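Local coordinates for major pollen allergen Jun a 1 (Juniperus ashei, PDB 1PXZ), which has low pectate lyase activity, cleaving (1->4)-alpha-D-galacturonan by elimination with calcium as cofactor, at residues Ile261-Thr269 against Val329-Gln337; Trp162-Asp170 against Leu338-Thr346. One frame throughout, in Å; residues are numbered along the deposited sequence.

Interaction 1: residues Ile261-Thr269 against Val329-Gln337; sequences ILSEGNSFT and VENGNAAPQ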
loop_
_atom_site.group_PDB
_atom_site.type_symbol
_atom_site.label_atom_id
_atom_site.label_comp_id
_atom_site.label_asym_id
_atom_site.label_seq_id
_atom_site.Cartn_x
_atom_site.Cartn_y
_atom_site.Cartn_z
ATOM N N ILE A 261 -11.865 -2.446 -12.098
ATOM C CA ILE A 261 -10.418 -2.527 -12.187
ATOM C C ILE A 261 -9.937 -1.939 -13.501
ATOM O O ILE A 261 -10.241 -2.460 -14.562
ATOM C CB ILE A 261 -9.932 -3.991 -12.026
ATOM C CG1 ILE A 261 -10.398 -4.576 -10.697
ATOM C CG2 ILE A 261 -8.426 -4.024 -12.238
ATOM C CD1 ILE A 261 -10.095 -6.045 -10.448
ATOM N N LEU A 262 -9.192 -0.845 -13.397
ATOM C CA LEU A 262 -8.635 -0.129 -14.523
ATOM C C LEU A 262 -7.129 -0.347 -14.571
ATOM O O LEU A 262 -6.355 0.325 -13.896
ATOM C CB LEU A 262 -9.013 1.353 -14.468
ATOM C CG LEU A 262 -10.524 1.601 -14.242
ATOM C CD1 LEU A 262 -10.823 3.093 -14.299
ATOM C CD2 LEU A 262 -11.371 0.844 -15.260
ATOM N N SER A 263 -6.757 -1.335 -15.395
ATOM C CA SER A 263 -5.356 -1.675 -15.603
ATOM C C SER A 263 -4.798 -0.860 -16.766
ATOM O O SER A 263 -5.323 -0.955 -17.870
ATOM C CB SER A 263 -5.221 -3.176 -15.873
ATOM O OG SER A 263 -3.892 -3.485 -16.278
ATOM N N GLU A 264 -3.768 -0.049 -16.521
ATOM C CA GLU A 264 -3.212 0.802 -17.571
ATOM C C GLU A 264 -1.703 0.859 -17.526
ATOM O O GLU A 264 -1.137 1.193 -16.474
ATOM C CB GLU A 264 -3.818 2.197 -17.357
ATOM C CG GLU A 264 -3.428 3.240 -18.382
ATOM C CD GLU A 264 -4.183 4.548 -18.222
ATOM O OE1 GLU A 264 -4.873 4.752 -17.193
ATOM O OE2 GLU A 264 -4.052 5.371 -19.162
ATOM N N GLY A 265 -1.030 0.530 -18.618
ATOM C CA GLY A 265 0.410 0.688 -18.685
ATOM C C GLY A 265 1.185 -0.223 -17.758
ATOM O O GLY A 265 2.329 0.102 -17.379
ATOM N N ASN A 266 0.647 -1.370 -17.380
ATOM C CA ASN A 266 1.386 -2.355 -16.583
ATOM C C ASN A 266 2.240 -3.246 -17.470
ATOM O O ASN A 266 1.952 -3.347 -18.669
ATOM C CB ASN A 266 0.386 -3.203 -15.786
ATOM C CG ASN A 266 -0.371 -2.332 -14.797
ATOM O OD1 ASN A 266 0.270 -1.750 -13.911
ATOM N ND2 ASN A 266 -1.682 -2.243 -14.935
ATOM N N SER A 267 3.255 -3.895 -16.913
ATOM C CA SER A 267 4.016 -4.878 -17.691
ATOM C C SER A 267 3.918 -6.214 -16.955
ATOM O O SER A 267 4.277 -6.319 -15.775
ATOM C CB SER A 267 5.458 -4.439 -17.875
ATOM O OG SER A 267 6.240 -5.467 -18.489
ATOM N N PHE A 268 3.393 -7.231 -17.638
ATOM C CA PHE A 268 3.116 -8.506 -16.994
ATOM C C PHE A 268 3.988 -9.589 -17.629
ATOM O O PHE A 268 3.863 -9.804 -18.840
ATOM C CB PHE A 268 1.645 -8.882 -17.137
ATOM C CG PHE A 268 0.575 -7.933 -16.634
ATOM C CD1 PHE A 268 0.276 -7.838 -15.276
ATOM C CD2 PHE A 268 -0.140 -7.131 -17.525
ATOM C CE1 PHE A 268 -0.718 -6.961 -14.856
ATOM C CE2 PHE A 268 -1.135 -6.263 -17.105
ATOM C CZ PHE A 268 -1.443 -6.182 -15.750
ATOM N N THR A 269 4.835 -10.238 -16.847
ATOM C CA THR A 269 5.630 -11.377 -17.329
ATOM C C THR A 269 5.064 -12.654 -16.742
ATOM O O THR A 269 5.126 -12.887 -15.529
ATOM C CB THR A 269 7.116 -11.191 -16.965
ATOM O OG1 THR A 269 7.596 -10.007 -17.608
ATOM C CG2 THR A 269 7.928 -12.378 -17.470
ATOM N N VAL A 329 0.150 8.341 -17.359
ATOM C CA VAL A 329 0.479 6.924 -17.407
ATOM C C VAL A 329 1.106 6.626 -18.763
ATOM O O VAL A 329 0.507 6.936 -19.807
ATOM C CB VAL A 329 -0.773 6.075 -17.156
ATOM C CG1 VAL A 329 -0.430 4.589 -17.132
ATOM C CG2 VAL A 329 -1.445 6.464 -15.838
ATOM N N GLU A 330 2.312 6.059 -18.763
ATOM C CA GLU A 330 2.971 5.665 -20.007
ATOM C C GLU A 330 2.549 4.276 -20.452
ATOM O O GLU A 330 1.901 3.550 -19.696
ATOM C CB GLU A 330 4.493 5.638 -19.806
ATOM C CG GLU A 330 4.977 6.897 -19.103
ATOM C CD GLU A 330 4.996 8.081 -20.041
ATOM O OE1 GLU A 330 5.018 7.822 -21.265
ATOM O OE2 GLU A 330 4.978 9.232 -19.560
ATOM N N ASN A 331 2.932 3.920 -21.676
ATOM C CA ASN A 331 2.752 2.576 -22.179
ATOM C C ASN A 331 3.458 1.530 -21.315
ATOM O O ASN A 331 4.485 1.849 -20.717
ATOM C CB ASN A 331 3.357 2.482 -23.586
ATOM C CG ASN A 331 3.025 1.115 -24.168
ATOM O OD1 ASN A 331 3.708 0.126 -23.897
ATOM N ND2 ASN A 331 1.955 1.094 -24.955
ATOM N N GLY A 332 2.929 0.314 -21.279
ATOM C CA GLY A 332 3.496 -0.718 -20.413
ATOM C C GLY A 332 4.928 -1.061 -20.717
ATOM O O GLY A 332 5.699 -1.581 -19.895
ATOM N N ASN A 333 5.381 -0.774 -21.942
ATOM C CA ASN A 333 6.800 -1.023 -22.202
ATOM C C ASN A 333 7.675 -0.140 -21.327
ATOM O O ASN A 333 8.854 -0.451 -21.132
ATOM C CB ASN A 333 7.108 -0.763 -23.683
ATOM C CG ASN A 333 6.693 0.636 -24.083
ATOM O OD1 ASN A 333 6.316 1.429 -23.213
ATOM N ND2 ASN A 333 6.748 0.948 -25.372
ATOM N N ALA A 334 7.133 0.960 -20.809
ATOM C CA ALA A 334 7.976 1.823 -19.968
ATOM C C ALA A 334 7.993 1.422 -18.505
ATOM O O ALA A 334 8.800 1.941 -17.735
ATOM C CB ALA A 334 7.472 3.263 -20.087
ATOM N N ALA A 335 7.126 0.523 -18.061
ATOM C CA ALA A 335 6.968 0.196 -16.644
ATOM C C ALA A 335 8.247 -0.283 -15.991
ATOM O O ALA A 335 8.506 0.127 -14.848
ATOM C CB ALA A 335 5.856 -0.835 -16.439
ATOM N N PRO A 336 9.059 -1.123 -16.597
ATOM C CA PRO A 336 10.343 -1.439 -15.952
ATOM C C PRO A 336 11.155 -0.195 -15.647
ATOM O O PRO A 336 11.760 -0.090 -14.568
ATOM C CB PRO A 336 11.057 -2.314 -16.993
ATOM C CG PRO A 336 9.938 -2.948 -17.768
ATOM C CD PRO A 336 8.865 -1.898 -17.833
ATOM N N GLN A 337 11.210 0.775 -16.549
ATOM C CA GLN A 337 11.992 1.979 -16.247
ATOM C C GLN A 337 11.361 2.817 -15.135
ATOM O O GLN A 337 12.073 3.407 -14.313
ATOM C CB GLN A 337 12.146 2.865 -17.489
ATOM C CG GLN A 337 13.372 2.564 -18.331
ATOM C CD GLN A 337 14.653 2.493 -17.521
ATOM O OE1 GLN A 337 15.310 3.510 -17.302
ATOM N NE2 GLN A 337 15.002 1.289 -17.076
HETATM O O HOH W 1 7.391 -4.370 -20.563
#

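Interaction 2: residues Trp162-Asp170 against Leu338-Thr346; sequences WIDHNSLSD and LTKNAGVVT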
loop_
_atom_site.group_PDB
_atom_site.type_symbol
_atom_site.label_atom_id
_atom_site.label_comp_id
_atom_site.label_asym_id
_atom_site.label_seq_id
_atom_site.Cartn_x
_atom_site.Cartn_y
_atom_site.Cartn_z
ATOM N N TRP A 162 -1.131 7.325 2.111
ATOM C CA TRP A 162 -0.175 7.148 1.019
ATOM C C TRP A 162 0.895 6.165 1.501
ATOM O O TRP A 162 1.577 6.481 2.473
ATOM C CB TRP A 162 0.415 8.491 0.640
ATOM C CG TRP A 162 1.331 8.536 -0.538
ATOM C CD1 TRP A 162 1.430 7.625 -1.567
ATOM C CD2 TRP A 162 2.284 9.564 -0.812
ATOM N NE1 TRP A 162 2.405 8.050 -2.454
ATOM C CE2 TRP A 162 2.941 9.234 -2.009
ATOM C CE3 TRP A 162 2.636 10.741 -0.123
ATOM C CZ2 TRP A 162 3.939 10.044 -2.549
ATOM C CZ3 TRP A 162 3.633 11.540 -0.674
ATOM C CH2 TRP A 162 4.272 11.197 -1.864
ATOM N N ILE A 163 0.973 5.038 0.818
ATOM C CA ILE A 163 2.001 4.029 1.143
ATOM C C ILE A 163 3.023 4.035 0.017
ATOM O O ILE A 163 2.676 3.590 -1.083
ATOM C CB ILE A 163 1.306 2.685 1.341
ATOM C CG1 ILE A 163 0.264 2.751 2.485
ATOM C CG2 ILE A 163 2.281 1.534 1.565
ATOM C CD1 ILE A 163 -0.620 1.517 2.394
ATOM N N ASP A 164 4.236 4.533 0.266
ATOM C CA ASP A 164 5.157 4.869 -0.812
ATOM C C ASP A 164 6.591 4.430 -0.557
ATOM O O ASP A 164 7.122 4.692 0.530
ATOM C CB ASP A 164 5.141 6.400 -0.988
ATOM C CG ASP A 164 5.958 6.910 -2.145
ATOM O OD1 ASP A 164 5.644 6.647 -3.332
ATOM O OD2 ASP A 164 6.955 7.599 -1.854
ATOM N N HIS A 165 7.201 3.807 -1.569
ATOM C CA HIS A 165 8.601 3.411 -1.493
ATOM C C HIS A 165 8.904 2.527 -0.290
ATOM O O HIS A 165 9.997 2.658 0.283
ATOM C CB HIS A 165 9.481 4.674 -1.452
ATOM C CG HIS A 165 9.855 5.200 -2.819
ATOM N ND1 HIS A 165 10.669 4.517 -3.686
ATOM C CD2 HIS A 165 9.522 6.339 -3.468
ATOM C CE1 HIS A 165 10.834 5.209 -4.809
ATOM N NE2 HIS A 165 10.138 6.337 -4.708
ATOM N N ASN A 166 8.016 1.622 0.094
ATOM C CA ASN A 166 8.390 0.624 1.102
ATOM C C ASN A 166 8.836 -0.671 0.463
ATOM O O ASN A 166 8.435 -0.971 -0.655
ATOM C CB ASN A 166 7.196 0.336 2.012
ATOM C CG ASN A 166 6.756 1.669 2.614
ATOM O OD1 ASN A 166 7.493 2.209 3.440
ATOM N ND2 ASN A 166 5.623 2.180 2.188
ATOM N N SER A 167 9.619 -1.448 1.204
ATOM C CA SER A 167 10.009 -2.804 0.815
ATOM C C SER A 167 9.284 -3.813 1.690
ATOM O O SER A 167 9.534 -3.885 2.895
ATOM C CB SER A 167 11.532 -2.929 0.948
ATOM O OG SER A 167 12.127 -2.198 -0.117
ATOM N N LEU A 168 8.353 -4.576 1.126
ATOM C CA LEU A 168 7.399 -5.363 1.891
ATOM C C LEU A 168 7.480 -6.834 1.501
ATOM O O LEU A 168 7.274 -7.104 0.315
ATOM C CB LEU A 168 5.974 -4.844 1.632
ATOM C CG LEU A 168 5.827 -3.326 1.848
ATOM C CD1 LEU A 168 4.468 -2.850 1.352
ATOM C CD2 LEU A 168 6.019 -2.948 3.313
ATOM N N SER A 169 7.767 -7.733 2.441
ATOM C CA SER A 169 7.990 -9.121 2.044
ATOM C C SER A 169 7.704 -10.070 3.200
ATOM O O SER A 169 7.683 -9.622 4.344
ATOM C CB SER A 169 9.439 -9.319 1.576
ATOM O OG SER A 169 10.369 -9.051 2.629
ATOM N N ASP A 170 7.475 -11.336 2.903
ATOM C CA ASP A 170 7.518 -12.419 3.860
ATOM C C ASP A 170 6.769 -12.162 5.150
ATOM O O ASP A 170 7.372 -12.249 6.229
ATOM C CB ASP A 170 9.010 -12.658 4.189
ATOM C CG ASP A 170 9.236 -13.927 4.995
ATOM O OD1 ASP A 170 8.382 -14.837 4.935
ATOM O OD2 ASP A 170 10.269 -13.972 5.695
ATOM N N LEU A 338 10.032 2.865 -15.146
ATOM C CA LEU A 338 9.315 3.732 -14.200
ATOM C C LEU A 338 9.359 3.169 -12.787
ATOM O O LEU A 338 9.078 3.903 -11.834
ATOM C CB LEU A 338 7.846 3.922 -14.627
ATOM C CG LEU A 338 7.651 4.711 -15.922
ATOM C CD1 LEU A 338 6.221 4.581 -16.430
ATOM C CD2 LEU A 338 8.010 6.179 -15.753
ATOM N N THR A 339 9.698 1.881 -12.670
ATOM C CA THR A 339 9.699 1.207 -11.380
ATOM C C THR A 339 11.117 0.836 -10.950
ATOM O O THR A 339 11.264 0.058 -9.999
ATOM C CB THR A 339 8.853 -0.075 -11.371
ATOM O OG1 THR A 339 9.290 -0.961 -12.419
ATOM C CG2 THR A 339 7.374 0.182 -11.671
ATOM N N LYS A 340 12.132 1.365 -11.632
ATOM C CA LYS A 340 13.504 0.936 -11.329
ATOM C C LYS A 340 13.890 1.280 -9.898
ATOM O O LYS A 340 14.716 0.574 -9.318
ATOM C CB LYS A 340 14.487 1.592 -12.297
ATOM C CG LYS A 340 14.317 3.105 -12.321
ATOM C CD LYS A 340 15.157 3.704 -13.444
ATOM C CE LYS A 340 16.423 4.347 -12.910
ATOM N NZ LYS A 340 16.385 5.837 -13.007
ATOM N N ASN A 341 13.287 2.340 -9.344
ATOM C CA ASN A 341 13.639 2.683 -7.954
ATOM C C ASN A 341 12.612 2.238 -6.931
ATOM O O ASN A 341 12.563 2.718 -5.779
ATOM C CB ASN A 341 13.854 4.203 -7.887
ATOM C CG ASN A 341 15.123 4.621 -8.617
ATOM O OD1 ASN A 341 16.111 3.884 -8.659
ATOM N ND2 ASN A 341 15.113 5.816 -9.194
ATOM N N ALA A 342 11.746 1.287 -7.309
ATOM C CA ALA A 342 10.736 0.816 -6.359
ATOM C C ALA A 342 11.380 0.282 -5.076
ATOM O O ALA A 342 12.499 -0.242 -5.120
ATOM C CB ALA A 342 9.851 -0.265 -6.950
ATOM N N GLY A 343 10.669 0.393 -3.959
ATOM C CA GLY A 343 11.274 -0.085 -2.709
ATOM C C GLY A 343 11.934 1.086 -1.992
ATOM O O GLY A 343 11.818 2.252 -2.409
ATOM N N VAL A 344 12.614 0.821 -0.877
ATOM C CA VAL A 344 13.102 1.944 -0.078
ATOM C C VAL A 344 14.071 2.839 -0.844
ATOM O O VAL A 344 14.775 2.422 -1.754
ATOM C CB VAL A 344 13.792 1.444 1.206
ATOM C CG1 VAL A 344 12.806 0.613 2.017
ATOM C CG2 VAL A 344 15.048 0.648 0.882
ATOM N N VAL A 345 14.099 4.108 -0.457
ATOM C CA VAL A 345 15.024 5.078 -1.020
ATOM C C VAL A 345 16.426 4.920 -0.445
ATOM O O VAL A 345 16.605 4.777 0.773
ATOM C CB VAL A 345 14.535 6.511 -0.723
ATOM C CG1 VAL A 345 15.556 7.544 -1.157
ATOM C CG2 VAL A 345 13.181 6.742 -1.395
ATOM N N THR A 346 17.446 4.961 -1.302
ATOM C CA THR A 346 18.789 4.950 -0.703
ATOM C C THR A 346 19.696 6.062 -1.208
ATOM O O THR A 346 19.534 7.206 -0.728
ATOM C CB THR A 346 19.478 3.589 -0.929
ATOM O OG1 THR A 346 19.151 3.093 -2.228
ATOM C CG2 THR A 346 18.951 2.582 0.086
ATOM O OXT THR A 346 18.572 6.743 -2.746
#

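Interaction 1: residues Ile261-Thr269 against Val329-Gln337
The carboxylate of Glu264 turns one flat face to Val329, whose CB sits almost straight above the carboxylate carbon, 3.9 Å from Glu264 CD. Lower down the same side chain, Val329 CG1 presses on Glu264 CG at 3.5 Å and comes just as near the backbone carbonyl oxygen of Glu264. Beyond CG the glutamate is extended, and with CG anti to the backbone N (chi1 -177°) its methylene chain and acid group pass slantwise across the valine. The buried acid is well satisfied: OE2 makes a salt bridge to Arg300, and OE1 takes hydrogen bonds from His239 and Thr318. Two glycines carry the next level. Gly265 CA is 3.4 Å from Glu330 O, while Gly332 CA points a hydrogen at Gly265 O, also at 3.4 Å. The backbones approach this closely without a direct hydrogen bond between them. Further on, Ser267 CB rests against Ala335 CB (3.9 Å) and against the carbonyl oxygen of Gly332. A water bonded to Ser267 OG at 2.6 Å donates weakly to that same carbonyl. Behind the turn, the Asn266 amide gives ND2 to Ser263 OG at 2.9 Å, the hydroxyl lying near the amide plane and also at the edge of the Phe268 ring; ND2 also bonds to Val240 O, and OD1 to Asn243 N, both in the coil before. Asn331 opens the incoming helical turn with an Asx turn, its OD1 accepting from Asn333 N. The segment Val329-Gln337 thus covers the bend between strands 260-264 and 267-269; Val329 also touches strand 237-241, and Pro336 touches strand 244-245 of the neighbouring coil.

Interaction 2: residues Trp162-Asp170 against Leu338-Thr346
A tight two-residue turn of the parallel beta-helix, His165-Asn166 between strands 161-164 and 167-169, receives the C-terminal tail of the chain. The His165 imidazole makes the main link: ND1 donates to Gly343 O at 2.8 Å (155° at the hydrogen). The acceptor lies near the ring plane, and the ring nitrogen lies in the carbonyl plane of Gly343. At the same edge Asn341 O stands 3.2 Å from His165 CE1. Over one face comes a methyl group, Val345 CG2, in a CH-pi contact 4.1 Å from the ring centroid and 16° off its normal. NE2, on the other side of the ring, is hydrogen-bonded to Asp5 OD1, so bonds at both nitrogens fix the ring's rotation; a positively charged imidazole would be consistent with this setting. Beside it, Ser167 OG accepts from Val344 N at 3.2 Å. The serine hydroxyl is swung anti to its own carbonyl carbon (chi1 -73°), which brings it beneath the tail and within 3.6 Å of Val344 CG1. Between these two bonds the backbones nearly meet, with Val344 CA aiming a hydrogen at His165 O from 3.2 Å. A type I turn from Thr339 to Ala342 delivers the tail here after helix 335-338, and Val345 N continues the grip on Ser120 OG. On the inner side Asn166 bonds through its amide to Leu118 O and Leu121 N of the preceding coil and packs on Asn190 of the next, an arrangement that fits the asparagine ladder of pectate lyase beta-helices.

In the fold
Interactions 1 and 2 are successive landings of one C-terminal segment on the flank of the beta-helix, with centres about 17 Å apart. Each meets a two-residue bend, Gly265-Asn266 or His165-Asn166, between two successive strands of one coil, and in each the asparagine bonds to the backbone of the coil before it. The chain reaches the later coil first and then runs back along helix 335-338 to the earlier one, so interaction 1 is nested inside the loop closed by interaction 2. The two touch where Glu330 CG packs on Leu338 CD1 at 3.7 Å. Both lie away from the probable calcium ligands Asp149, Asp173 and Asp177 and from the predicted active-site Arg229.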